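Thioredoxin Reductase (Burkholderia cenocepacia, PDB 4F82) is probably a thiol-specific peroxidase of the Prx5 subfamily of peroxiredoxins, reducing hydrogen peroxide to water and organic hydroperoxides to alcohols. Local coordinates at residues D14-A19 / A118-A123; V51-P56 / I86-V91; F95-W100 / V110-D115; L126-S131 / R138-A143. All blocks are in the same frame, centred on the assembly; numbering follows the deposited sequence.

Contact 1 of 4, residues D14-A19 / A118-A123; sequences DALPDA and AAFTHA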
loop_
_atom_site.group_PDB
_atom_site.type_symbol
_atom_site.label_atom_id
_atom_site.label_comp_id
_atom_site.label_asym_id
_atom_site.label_seq_id
_atom_site.Cartn_x
_atom_site.Cartn_y
_atom_site.Cartn_z
ATOM N N ASP A 14 27.955 9.529 1.502
ATOM C CA ASP A 14 27.160 10.214 0.468
ATOM C C ASP A 14 26.221 11.226 1.102
ATOM O O ASP A 14 25.714 10.994 2.191
ATOM C CB ASP A 14 26.286 9.190 -0.277
ATOM C CG ASP A 14 27.036 8.474 -1.379
ATOM O OD1 ASP A 14 28.281 8.594 -1.453
ATOM O OD2 ASP A 14 26.368 7.776 -2.166
ATOM N N ALA A 15 25.963 12.333 0.409
ATOM C CA ALA A 15 24.836 13.204 0.761
ATOM C C ALA A 15 23.509 12.464 0.542
ATOM O O ALA A 15 23.320 11.790 -0.474
ATOM C CB ALA A 15 24.871 14.459 -0.090
ATOM N N LEU A 16 22.578 12.582 1.483
ATOM C CA LEU A 16 21.235 12.029 1.288
ATOM C C LEU A 16 20.531 12.760 0.122
ATOM O O LEU A 16 20.513 14.003 0.084
ATOM C CB LEU A 16 20.451 12.202 2.599
ATOM C CG LEU A 16 19.236 11.368 2.949
ATOM C CD1 LEU A 16 19.650 9.894 2.966
ATOM C CD2 LEU A 16 18.633 11.814 4.316
ATOM N N PRO A 17 19.987 12.013 -0.861
ATOM C CA PRO A 17 19.258 12.690 -1.950
ATOM C C PRO A 17 17.941 13.294 -1.475
ATOM O O PRO A 17 17.367 12.830 -0.469
ATOM C CB PRO A 17 18.983 11.567 -2.959
ATOM C CG PRO A 17 19.002 10.298 -2.121
ATOM C CD PRO A 17 20.087 10.562 -1.083
ATOM N N ASP A 18 17.482 14.348 -2.148
ATOM C CA ASP A 18 16.184 14.918 -1.785
ATOM C C ASP A 18 15.126 14.042 -2.420
ATOM O O ASP A 18 15.415 13.361 -3.411
ATOM C CB ASP A 18 16.024 16.356 -2.288
ATOM C CG ASP A 18 15.054 17.180 -1.434
ATOM O OD1 ASP A 18 14.523 16.677 -0.409
ATOM O OD2 ASP A 18 14.831 18.368 -1.770
ATOM N N ALA A 19 13.930 14.054 -1.828
ATOM C CA ALA A 19 12.725 13.431 -2.395
ATOM C C ALA A 19 11.529 13.985 -1.658
ATOM O O ALA A 19 11.679 14.613 -0.602
ATOM C CB ALA A 19 12.768 11.900 -2.237
ATOM N N ALA A 118 7.835 5.507 -4.513
ATOM C CA ALA A 118 9.171 4.918 -4.478
ATOM C C ALA A 118 10.256 5.874 -4.954
ATOM O O ALA A 118 11.360 5.429 -5.284
ATOM C CB ALA A 118 9.224 3.602 -5.259
ATOM N N ALA A 119 9.957 7.179 -4.952
ATOM C CA ALA A 119 10.913 8.182 -5.415
ATOM C C ALA A 119 12.181 8.227 -4.571
ATOM O O ALA A 119 13.280 8.272 -5.134
ATOM C CB ALA A 119 10.278 9.581 -5.513
ATOM N N PHE A 120 12.042 8.246 -3.244
ATOM C CA PHE A 120 13.203 8.286 -2.347
ATOM C C PHE A 120 14.015 6.984 -2.458
ATOM O O PHE A 120 15.252 6.990 -2.536
ATOM C CB PHE A 120 12.710 8.465 -0.903
ATOM C CG PHE A 120 13.814 8.730 0.116
ATOM C CD1 PHE A 120 14.867 9.618 -0.158
ATOM C CD2 PHE A 120 13.745 8.152 1.378
ATOM C CE1 PHE A 120 15.862 9.860 0.801
ATOM C CE2 PHE A 120 14.725 8.421 2.354
ATOM C CZ PHE A 120 15.772 9.260 2.059
ATOM N N THR A 121 13.302 5.864 -2.461
ATOM C CA THR A 121 13.932 4.555 -2.412
ATOM C C THR A 121 14.686 4.351 -3.708
ATOM O O THR A 121 15.785 3.774 -3.713
ATOM C CB THR A 121 12.876 3.453 -2.225
ATOM O OG1 THR A 121 12.165 3.674 -0.990
ATOM C CG2 THR A 121 13.549 2.060 -2.158
ATOM N N HIS A 122 14.078 4.783 -4.821
ATOM C CA HIS A 122 14.786 4.790 -6.117
ATOM C C HIS A 122 16.012 5.684 -6.079
ATOM O O HIS A 122 17.066 5.312 -6.592
ATOM C CB HIS A 122 13.855 5.205 -7.267
ATOM C CG HIS A 122 13.176 4.051 -7.948
ATOM N ND1 HIS A 122 11.811 3.845 -7.893
ATOM C CD2 HIS A 122 13.677 3.055 -8.716
ATOM C CE1 HIS A 122 11.497 2.768 -8.601
ATOM N NE2 HIS A 122 12.612 2.266 -9.102
ATOM N N ALA A 123 15.898 6.863 -5.466
ATOM C CA ALA A 123 17.021 7.785 -5.451
ATOM C C ALA A 123 18.194 7.207 -4.612
ATOM O O ALA A 123 19.361 7.519 -4.876
ATOM C CB ALA A 123 16.580 9.144 -4.938
#

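Contact 2 of 4, residues V51-P56 / I86-V91; sequences VIFGLP and IWCVSV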
loop_
_atom_site.group_PDB
_atom_site.type_symbol
_atom_site.label_atom_id
_atom_site.label_comp_id
_atom_site.label_asym_id
_atom_site.label_seq_id
_atom_site.Cartn_x
_atom_site.Cartn_y
_atom_site.Cartn_z
ATOM N N VAL A 51 17.843 8.654 12.464
ATOM C CA VAL A 51 17.907 7.265 12.036
ATOM C C VAL A 51 16.773 7.013 11.067
ATOM O O VAL A 51 15.616 7.286 11.396
ATOM C CB VAL A 51 17.723 6.265 13.231
ATOM C CG1 VAL A 51 17.573 4.820 12.703
ATOM C CG2 VAL A 51 18.882 6.371 14.251
ATOM N N ILE A 52 17.087 6.494 9.881
ATOM C CA ILE A 52 16.052 6.078 8.932
ATOM C C ILE A 52 16.136 4.586 8.725
ATOM O O ILE A 52 17.209 4.081 8.352
ATOM C CB ILE A 52 16.246 6.748 7.563
ATOM C CG1 ILE A 52 16.246 8.280 7.713
ATOM C CG2 ILE A 52 15.136 6.335 6.616
ATOM C CD1 ILE A 52 16.647 9.021 6.385
ATOM N N PHE A 53 15.038 3.860 8.993
ATOM C CA PHE A 53 15.017 2.446 8.614
ATOM C C PHE A 53 13.903 2.264 7.565
ATOM O O PHE A 53 12.796 2.795 7.717
ATOM C CB PHE A 53 14.909 1.489 9.831
ATOM C CG PHE A 53 13.599 1.560 10.569
ATOM C CD1 PHE A 53 12.584 0.604 10.343
ATOM C CD2 PHE A 53 13.352 2.575 11.475
ATOM C CE1 PHE A 53 11.361 0.663 11.049
ATOM C CE2 PHE A 53 12.115 2.641 12.173
ATOM C CZ PHE A 53 11.119 1.696 11.956
ATOM N N GLY A 54 14.258 1.629 6.453
ATOM C CA GLY A 54 13.316 1.366 5.397
ATOM C C GLY A 54 12.965 -0.110 5.462
ATOM O O GLY A 54 13.768 -0.951 5.889
ATOM N N LEU A 55 11.768 -0.440 5.014
ATOM C CA LEU A 55 11.341 -1.848 5.047
ATOM C C LEU A 55 10.344 -2.058 3.895
ATOM O O LEU A 55 9.865 -1.079 3.305
ATOM C CB LEU A 55 10.740 -2.172 6.435
ATOM C CG LEU A 55 9.788 -1.205 7.145
ATOM C CD1 LEU A 55 8.407 -1.062 6.417
ATOM C CD2 LEU A 55 9.574 -1.636 8.587
ATOM N N PRO A 56 10.052 -3.324 3.547
ATOM C CA PRO A 56 9.267 -3.636 2.348
ATOM C C PRO A 56 7.772 -3.271 2.341
ATOM O O PRO A 56 7.247 -3.019 1.257
ATOM C CB PRO A 56 9.426 -5.159 2.222
ATOM C CG PRO A 56 10.743 -5.454 2.862
ATOM C CD PRO A 56 10.773 -4.508 4.049
ATOM N N ILE A 86 13.524 9.426 14.541
ATOM C CA ILE A 86 13.567 8.079 13.952
ATOM C C ILE A 86 12.471 7.987 12.895
ATOM O O ILE A 86 11.296 8.182 13.199
ATOM C CB ILE A 86 13.320 6.991 14.999
ATOM C CG1 ILE A 86 14.387 7.000 16.099
ATOM C CG2 ILE A 86 13.343 5.623 14.347
ATOM C CD1 ILE A 86 13.890 6.325 17.444
ATOM N N TRP A 87 12.842 7.726 11.648
ATOM C CA TRP A 87 11.835 7.563 10.599
ATOM C C TRP A 87 11.708 6.114 10.151
ATOM O O TRP A 87 12.693 5.397 10.023
ATOM C CB TRP A 87 12.238 8.340 9.359
ATOM C CG TRP A 87 12.451 9.820 9.503
ATOM C CD1 TRP A 87 12.376 10.611 10.630
ATOM C CD2 TRP A 87 12.836 10.658 8.434
ATOM N NE1 TRP A 87 12.673 11.938 10.296
ATOM C CE2 TRP A 87 12.978 11.979 8.951
ATOM C CE3 TRP A 87 13.072 10.418 7.062
ATOM C CZ2 TRP A 87 13.309 13.069 8.131
ATOM C CZ3 TRP A 87 13.422 11.503 6.249
ATOM C CH2 TRP A 87 13.533 12.814 6.793
ATOM N N CYS A 88 10.490 5.680 9.915
ATOM C CA CYS A 88 10.270 4.424 9.187
ATOM C C CYS A 88 9.892 4.774 7.744
ATOM O O CYS A 88 8.862 5.413 7.496
ATOM C CB CYS A 88 9.163 3.611 9.837
ATOM S SG CYS A 88 8.704 2.128 8.864
ATOM N N VAL A 89 10.710 4.362 6.783
ATOM C CA VAL A 89 10.380 4.649 5.392
ATOM C C VAL A 89 9.834 3.404 4.691
ATOM O O VAL A 89 10.383 2.316 4.834
ATOM C CB VAL A 89 11.598 5.166 4.631
ATOM C CG1 VAL A 89 11.317 5.199 3.140
ATOM C CG2 VAL A 89 11.978 6.574 5.138
ATOM N N SER A 90 8.728 3.529 3.962
ATOM C CA SER A 90 8.247 2.375 3.217
ATOM C C SER A 90 7.617 2.859 1.948
ATOM O O SER A 90 7.144 4.007 1.880
ATOM C CB SER A 90 7.207 1.566 4.030
ATOM O OG SER A 90 6.798 0.374 3.332
ATOM N N VAL A 91 7.560 1.972 0.958
ATOM C CA VAL A 91 6.898 2.287 -0.304
ATOM C C VAL A 91 5.440 1.931 -0.131
ATOM O O VAL A 91 4.979 0.822 -0.476
ATOM C CB VAL A 91 7.530 1.569 -1.535
ATOM C CG1 VAL A 91 6.830 2.027 -2.838
ATOM C CG2 VAL A 91 8.986 1.934 -1.618
HETATM O O HOH W 1 8.817 -0.652 0.947
#

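Contact 3 of 4, residues F95-W100 / V110-D115; sequences FVMGAW and VRMMAD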
loop_
_atom_site.group_PDB
_atom_site.type_symbol
_atom_site.label_atom_id
_atom_site.label_comp_id
_atom_site.label_asym_id
_atom_site.label_seq_id
_atom_site.Cartn_x
_atom_site.Cartn_y
_atom_site.Cartn_z
ATOM N N PHE A 95 -1.905 7.316 3.809
ATOM C CA PHE A 95 -3.114 6.825 4.501
ATOM C C PHE A 95 -2.846 5.479 5.158
ATOM O O PHE A 95 -3.234 5.231 6.306
ATOM C CB PHE A 95 -4.310 6.731 3.526
ATOM C CG PHE A 95 -4.738 8.077 3.022
ATOM C CD1 PHE A 95 -5.579 8.862 3.777
ATOM C CD2 PHE A 95 -4.257 8.570 1.814
ATOM C CE1 PHE A 95 -5.964 10.151 3.339
ATOM C CE2 PHE A 95 -4.633 9.849 1.354
ATOM C CZ PHE A 95 -5.471 10.641 2.121
ATOM N N VAL A 96 -2.200 4.600 4.410
ATOM C CA VAL A 96 -1.815 3.291 4.931
ATOM C C VAL A 96 -0.768 3.426 6.071
ATOM O O VAL A 96 -0.928 2.816 7.144
ATOM C CB VAL A 96 -1.364 2.355 3.781
ATOM C CG1 VAL A 96 -0.721 1.075 4.338
ATOM C CG2 VAL A 96 -2.573 2.019 2.859
ATOM N N MET A 97 0.252 4.259 5.866
ATOM C CA MET A 97 1.280 4.483 6.911
ATOM C C MET A 97 0.690 5.096 8.169
ATOM O O MET A 97 1.070 4.725 9.272
ATOM C CB MET A 97 2.417 5.361 6.400
ATOM C CG MET A 97 3.229 4.688 5.306
ATOM S SD MET A 97 4.214 3.269 5.896
ATOM C CE MET A 97 5.651 4.158 6.565
ATOM N N GLY A 98 -0.265 6.006 7.992
ATOM C CA GLY A 98 -0.994 6.567 9.112
ATOM C C GLY A 98 -1.730 5.522 9.945
ATOM O O GLY A 98 -1.594 5.476 11.158
ATOM N N ALA A 99 -2.511 4.674 9.290
ATOM C CA ALA A 99 -3.268 3.634 9.971
ATOM C C ALA A 99 -2.327 2.638 10.630
ATOM O O ALA A 99 -2.577 2.168 11.741
ATOM C CB ALA A 99 -4.165 2.909 8.959
ATOM N N TRP A 100 -1.266 2.282 9.926
ATOM C CA TRP A 100 -0.295 1.351 10.489
ATOM C C TRP A 100 0.357 1.939 11.731
ATOM O O TRP A 100 0.510 1.238 12.739
ATOM C CB TRP A 100 0.780 1.072 9.448
ATOM C CG TRP A 100 1.601 -0.159 9.679
ATOM C CD1 TRP A 100 1.198 -1.359 10.230
ATOM C CD2 TRP A 100 2.976 -0.307 9.351
ATOM N NE1 TRP A 100 2.267 -2.244 10.259
ATOM C CE2 TRP A 100 3.362 -1.622 9.712
ATOM C CE3 TRP A 100 3.931 0.554 8.779
ATOM C CZ2 TRP A 100 4.668 -2.095 9.529
ATOM C CZ3 TRP A 100 5.221 0.080 8.578
ATOM C CH2 TRP A 100 5.576 -1.236 8.950
ATOM N N VAL A 110 8.369 7.269 16.352
ATOM C CA VAL A 110 8.882 6.939 15.038
ATOM C C VAL A 110 7.947 7.653 14.077
ATOM O O VAL A 110 6.717 7.475 14.181
ATOM C CB VAL A 110 8.816 5.414 14.794
ATOM C CG1 VAL A 110 9.262 5.096 13.367
ATOM C CG2 VAL A 110 9.673 4.683 15.832
ATOM N N ARG A 111 8.506 8.493 13.191
ATOM C CA ARG A 111 7.741 9.148 12.129
ATOM C C ARG A 111 7.524 8.115 11.019
ATOM O O ARG A 111 8.489 7.452 10.572
ATOM C CB ARG A 111 8.508 10.320 11.577
ATOM C CG ARG A 111 8.727 11.450 12.584
ATOM C CD ARG A 111 9.428 12.630 11.941
ATOM N NE ARG A 111 8.545 13.283 10.975
ATOM C CZ ARG A 111 8.937 14.224 10.117
ATOM N NH1 ARG A 111 10.205 14.635 10.113
ATOM N NH2 ARG A 111 8.063 14.780 9.274
ATOM N N MET A 112 6.270 7.949 10.602
ATOM C CA MET A 112 5.909 7.012 9.530
ATOM C C MET A 112 5.896 7.758 8.195
ATOM O O MET A 112 4.930 8.460 7.856
ATOM C CB MET A 112 4.552 6.373 9.830
ATOM C CG MET A 112 4.527 5.711 11.231
ATOM S SD MET A 112 5.782 4.397 11.508
ATOM C CE MET A 112 5.122 3.028 10.515
ATOM N N MET A 113 7.006 7.619 7.472
ATOM C CA MET A 113 7.296 8.405 6.279
ATOM C C MET A 113 6.986 7.605 4.999
ATOM O O MET A 113 7.712 6.670 4.603
ATOM C CB MET A 113 8.742 8.906 6.324
ATOM C CG MET A 113 9.103 9.699 7.618
ATOM S SD MET A 113 8.187 11.234 7.657
ATOM C CE MET A 113 9.291 12.239 6.693
ATOM N N ALA A 114 5.880 7.989 4.363
ATOM C CA ALA A 114 5.372 7.320 3.168
ATOM C C ALA A 114 6.217 7.670 1.946
ATOM O O ALA A 114 6.356 8.837 1.598
ATOM C CB ALA A 114 3.932 7.788 2.928
ATOM N N ASP A 115 6.766 6.665 1.267
ATOM C CA ASP A 115 7.447 6.909 -0.002
ATOM C C ASP A 115 6.630 6.147 -1.063
ATOM O O ASP A 115 7.158 5.285 -1.779
ATOM C CB ASP A 115 8.877 6.334 0.074
ATOM C CG ASP A 115 9.703 6.625 -1.170
ATOM O OD1 ASP A 115 9.523 7.690 -1.798
ATOM O OD2 ASP A 115 10.538 5.756 -1.551
#

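Contact 4 of 4, residues L126-S131 / R138-A143; sequences LTQDLS and RSLRYA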
loop_
_atom_site.group_PDB
_atom_site.type_symbol
_atom_site.label_atom_id
_atom_site.label_comp_id
_atom_site.label_asym_id
_atom_site.label_seq_id
_atom_site.Cartn_x
_atom_site.Cartn_y
_atom_site.Cartn_z
ATOM N N LEU A 126 17.828 1.661 -3.539
ATOM C CA LEU A 126 17.479 0.631 -2.551
ATOM C C LEU A 126 16.150 -0.089 -2.832
ATOM O O LEU A 126 15.463 -0.611 -1.909
ATOM C CB LEU A 126 17.441 1.251 -1.162
ATOM C CG LEU A 126 18.837 1.546 -0.597
ATOM C CD1 LEU A 126 18.757 2.370 0.693
ATOM C CD2 LEU A 126 19.548 0.170 -0.374
ATOM N N THR A 127 15.755 -0.125 -4.086
ATOM C CA THR A 127 14.513 -0.859 -4.416
ATOM C C THR A 127 14.737 -2.360 -4.619
ATOM O O THR A 127 15.866 -2.790 -4.886
ATOM C CB THR A 127 13.789 -0.300 -5.685
ATOM O OG1 THR A 127 14.605 -0.516 -6.839
ATOM C CG2 THR A 127 13.465 1.199 -5.546
ATOM N N GLN A 128 13.649 -3.142 -4.529
ATOM C CA GLN A 128 13.660 -4.555 -4.962
ATOM C C GLN A 128 12.321 -4.854 -5.584
ATOM O O GLN A 128 11.356 -4.132 -5.355
ATOM C CB GLN A 128 13.921 -5.520 -3.788
ATOM C CG GLN A 128 13.030 -5.231 -2.574
ATOM C CD GLN A 128 13.098 -6.309 -1.488
ATOM O OE1 GLN A 128 13.428 -7.483 -1.755
ATOM N NE2 GLN A 128 12.765 -5.918 -0.256
ATOM N N ASP A 129 12.260 -5.928 -6.362
ATOM C CA ASP A 129 11.013 -6.308 -7.043
ATOM C C ASP A 129 10.335 -7.409 -6.246
ATOM O O ASP A 129 10.809 -8.562 -6.233
ATOM C CB ASP A 129 11.344 -6.814 -8.439
ATOM C CG ASP A 129 10.109 -7.082 -9.273
ATOM O OD1 ASP A 129 8.976 -7.089 -8.735
ATOM O OD2 ASP A 129 10.262 -7.314 -10.483
ATOM N N LEU A 130 9.252 -7.060 -5.545
ATOM C CA LEU A 130 8.515 -8.059 -4.775
ATOM C C LEU A 130 7.220 -8.442 -5.506
ATOM O O LEU A 130 6.214 -8.703 -4.880
ATOM C CB LEU A 130 8.272 -7.574 -3.325
ATOM C CG LEU A 130 9.541 -7.456 -2.429
ATOM C CD1 LEU A 130 9.248 -6.976 -0.993
ATOM C CD2 LEU A 130 10.195 -8.832 -2.377
ATOM N N SER A 131 7.266 -8.472 -6.833
ATOM C CA SER A 131 6.081 -8.798 -7.633
ATOM C C SER A 131 5.556 -10.182 -7.376
ATOM O O SER A 131 4.345 -10.413 -7.408
ATOM C CB SER A 131 6.379 -8.687 -9.125
ATOM O OG SER A 131 6.538 -7.313 -9.438
ATOM N N ARG A 138 9.250 -2.311 -4.196
ATOM C CA ARG A 138 9.215 -1.895 -2.794
ATOM C C ARG A 138 10.639 -1.577 -2.310
ATOM O O ARG A 138 11.612 -1.620 -3.093
ATOM C CB ARG A 138 8.628 -3.045 -1.941
ATOM C CG ARG A 138 7.162 -3.406 -2.231
ATOM C CD ARG A 138 6.221 -2.204 -1.959
ATOM N NE ARG A 138 4.814 -2.586 -2.131
ATOM C CZ ARG A 138 3.999 -2.838 -1.113
ATOM N NH1 ARG A 138 4.467 -2.761 0.134
ATOM N NH2 ARG A 138 2.727 -3.172 -1.339
ATOM N N SER A 139 10.796 -1.291 -1.032
ATOM C CA SER A 139 12.155 -1.011 -0.513
ATOM C C SER A 139 12.854 -2.279 -0.013
ATOM O O SER A 139 12.202 -3.199 0.490
ATOM C CB SER A 139 12.079 0.005 0.637
ATOM O OG SER A 139 13.393 0.389 1.068
ATOM N N LEU A 140 14.186 -2.340 -0.153
ATOM C CA LEU A 140 14.982 -3.284 0.633
ATOM C C LEU A 140 14.785 -2.911 2.084
ATOM O O LEU A 140 14.386 -1.742 2.396
ATOM C CB LEU A 140 16.491 -3.203 0.276
ATOM C CG LEU A 140 16.837 -3.761 -1.105
ATOM C CD1 LEU A 140 18.237 -3.360 -1.516
ATOM C CD2 LEU A 140 16.675 -5.292 -1.109
ATOM N N ARG A 141 15.108 -3.850 2.971
ATOM C CA ARG A 141 15.138 -3.529 4.402
ATOM C C ARG A 141 16.525 -2.958 4.786
ATOM O O ARG A 141 17.556 -3.583 4.496
ATOM C CB ARG A 141 14.824 -4.782 5.238
ATOM C CG ARG A 141 14.418 -4.447 6.698
ATOM C CD ARG A 141 14.235 -5.722 7.549
ATOM N NE ARG A 141 13.212 -6.595 6.976
ATOM C CZ ARG A 141 11.894 -6.484 7.172
ATOM N NH1 ARG A 141 11.394 -5.495 7.919
ATOM N NH2 ARG A 141 11.071 -7.349 6.581
ATOM N N TYR A 142 16.564 -1.785 5.425
ATOM C CA TYR A 142 17.857 -1.216 5.841
ATOM C C TYR A 142 17.748 -0.283 7.033
ATOM O O TYR A 142 16.665 0.141 7.429
ATOM C CB TYR A 142 18.474 -0.437 4.670
ATOM C CG TYR A 142 17.629 0.762 4.306
ATOM C CD1 TYR A 142 17.827 2.000 4.920
ATOM C CD2 TYR A 142 16.627 0.648 3.360
ATOM C CE1 TYR A 142 17.028 3.103 4.594
ATOM C CE2 TYR A 142 15.821 1.740 3.016
ATOM C CZ TYR A 142 16.034 2.955 3.639
ATOM O OH TYR A 142 15.232 4.006 3.271
ATOM N N ALA A 143 18.887 0.089 7.601
ATOM C CA ALA A 143 18.870 1.251 8.471
ATOM C C ALA A 143 20.100 2.102 8.208
ATOM O O ALA A 143 21.204 1.570 7.949
ATOM C CB ALA A 143 18.751 0.874 9.986
#

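Contact 1 of 4, residues D14-A19 / A118-A123
Phe120 reaches out from helix 119-124 to the extended segment 14-19, and three of that segment's residues meet it in turn. Its CB starts the contact against the methyl of Ala19, with Phe120 CB and Ala19 CB 3.7 Å apart. The same methyl then lies obliquely beside the near end of the ring, again 3.7 Å from Phe120 CD1. With CG trans to the amide nitrogen, chi1 of -171° sends the ring out toward Pro17 and Leu16. Further out, Phe120 CE1 meets Pro17 O edge-on at 3.6 Å; this buried carbonyl oxygen has no hydrogen-bond partner in the model. At the tip, Phe120 CZ touches Leu16 CD1 at 4.0 Å, the two side chains crossing nearly perpendicular and the methyl lying at the ring edge. In this peroxiredoxin, a member of the thioredoxin superfamily, the contact lays the run leading into strand 20-25 along the short helix that follows strand 111-114. One turn along that helix, Ala123 CB rests 3.9 Å from Pro17 CG. Val41 of helix 41-45 also packs on both Leu16 and Phe120, while Leu16 O accepts a hydrogen bond from Arg42.

Contact 2 of 4, residues V51-P56 / I86-V91
Ile86 meets strand 51-55 on the same side of the sheet as Phe53, its CG2 lying at the edge of the phenyl ring, 3.9 Å from Phe53 CE2. Trp87 comes next and uses both backbone polar groups: its N donates to Val51 O at 2.8 Å, and its O accepts from Phe53 N. Its indole leaves by the other side and runs alongside Ile52, with Trp87 CE3 3.9 Å from Ile52 CG1; the indole NE1 is held by Glu85. Cys88 returns to the Phe53 side. There its CA sits over one face of the phenyl ring as a CH-pi contact, 16° off the normal, and Cys88 SG lies obliquely to the same ring, 3.7 Å from Phe53 CE1. Phe53 CG occupies the site between N and C (chi1 67°), which swings the ring across to the neighbouring strand. The pairing is parallel, with helix 61-80 connecting the two strands in a beta-alpha-beta unit at the heart of the thioredoxin fold. Val89 N donates to Phe53 O at 2.8 Å, and Val89 O accepts a more bent bond from Leu55 N (147°). On the Trp87 side, Val89 CG2 presses against Ile52 CG2 at 3.5 Å, tight for two methyls. Ser90 CB packs on Leu55 CD1 at 3.7 Å, while its hydroxyl bonds to Asn92; Leu55 itself borders Cys63, the predicted peroxidatic cysteine. Beyond the strand end, Val91 N donates to a water that in turn donates to Leu55 O, 2.6 Å away, and weakly to Pro56 O.

Contact 3 of 4, residues F95-W100 / V110-D115
Trp100 N bonds to Val96 O at 2.9 Å, closing the helical turn that presents both the Trp100 indole and Met97 to Met112 on strand 111-114. No hydrogen bond crosses between the segments, and the meeting is made by two bent methionines, a tryptophan and an alanine. Met97 points at the strand. Its CG lies 4.0 Å from Ala114 CB, and further bends at chi2 (-69°) and chi3 (-82°) bring the terminal CE to the strand backbone, 3.8 Å from Met113 O. From the strand, Met112 CB sits 3.9 Å from Met97 O and 4.1 Å from Met97 CE, placing both side chains between the helix and the sheet. This is the helix-on-sheet layer of a beta-alpha-beta unit, strand 85-90 to helix 94-103 to strand 111-114, the helix running nearly antiparallel to the strand it covers (160°). Met112 also curls twice, and its CE comes obliquely to the benzo part of the indole; the modelled 3.2 Å from Met112 CE to Trp100 CE3 is shorter than carbons normally allow and is doubtful in detail. Ser64 holds the indole NE1, and the ring borders Cys63, the predicted active-site residue. The helix side bearing Val96 and Ala99 packs on the second subunit, where Val96 meets its own counterpart.

Contact 4 of 4, residues L126-S131 / R138-A143
Leu140 N gives Leu126 O a nearly straight bond of 2.8 Å (178°), and two more backbone bonds join Gln128 to Arg138: Gln128 N to Arg138 O at 2.9 Å and Arg138 N to Gln128 O at 3.0 Å. Gln128 and Arg138 are thus an antiparallel hydrogen-bonded pair, with Thr127 and Ser139 the non-hydrogen-bonded pair beside it, in a beta hairpin at the edge of the sheet. Gln128 adds a fourth bond. Its CG stands between N and C (chi1 49°), and the chain then extends across the partner strand until NE2 donates to Ser139 O at 2.9 Å; the oxygen lies in the plane of the side-chain amide, but the donor stands above the plane of the Ser139 carbonyl. Ser139 OG, turned the other way, bonds to Leu140 O. Around these bonds the leucines do most of the packing. Leu140 CD2 lies against the Gln128 amide, 3.7 Å from Gln128 CD, and its CD1 meets Leu126 CD2 at 3.9 Å. The other Leu126 methyl, CD1, sits over the centre of the Tyr142 ring, 3.8 Å from the centroid, a CH-pi contact. Leu130 CD1 touches Arg138 CB at 4.1 Å, while the guanidinium leads away to Pro56 O and to Asp93 of the second subunit. The backbone bonds and the Gln128 amide therefore hold the run from Arg138 to Leu140, whose first residue reaches the dimer interface; Arg141 follows in the break just after it and turns from the hairpin toward His67 and the predicted active-site Cys63.

From the N terminus, segment 14-19 is the first to enter a contact, but its loop closes only at helix 119-124, so contact 1 spans 98 intervening residues. Nested within that loop are contact 2, which closes round helix 61-80, and then, in series, contact 3, which closes over the end of helix 94-103; strands 85-90 and 111-114 are neighbours in the sheet and link the two. Contact 4 follows contact 1 as a short hairpin loop, and no loops cross. Strand 137-147 pairs with strand 49-55, tying contact 4 to contact 2, while Asp115 bonds to Phe120 and Thr121, joining contacts 3 and 1. Contacts 3 and 4 do not touch, yet both reach the second subunit.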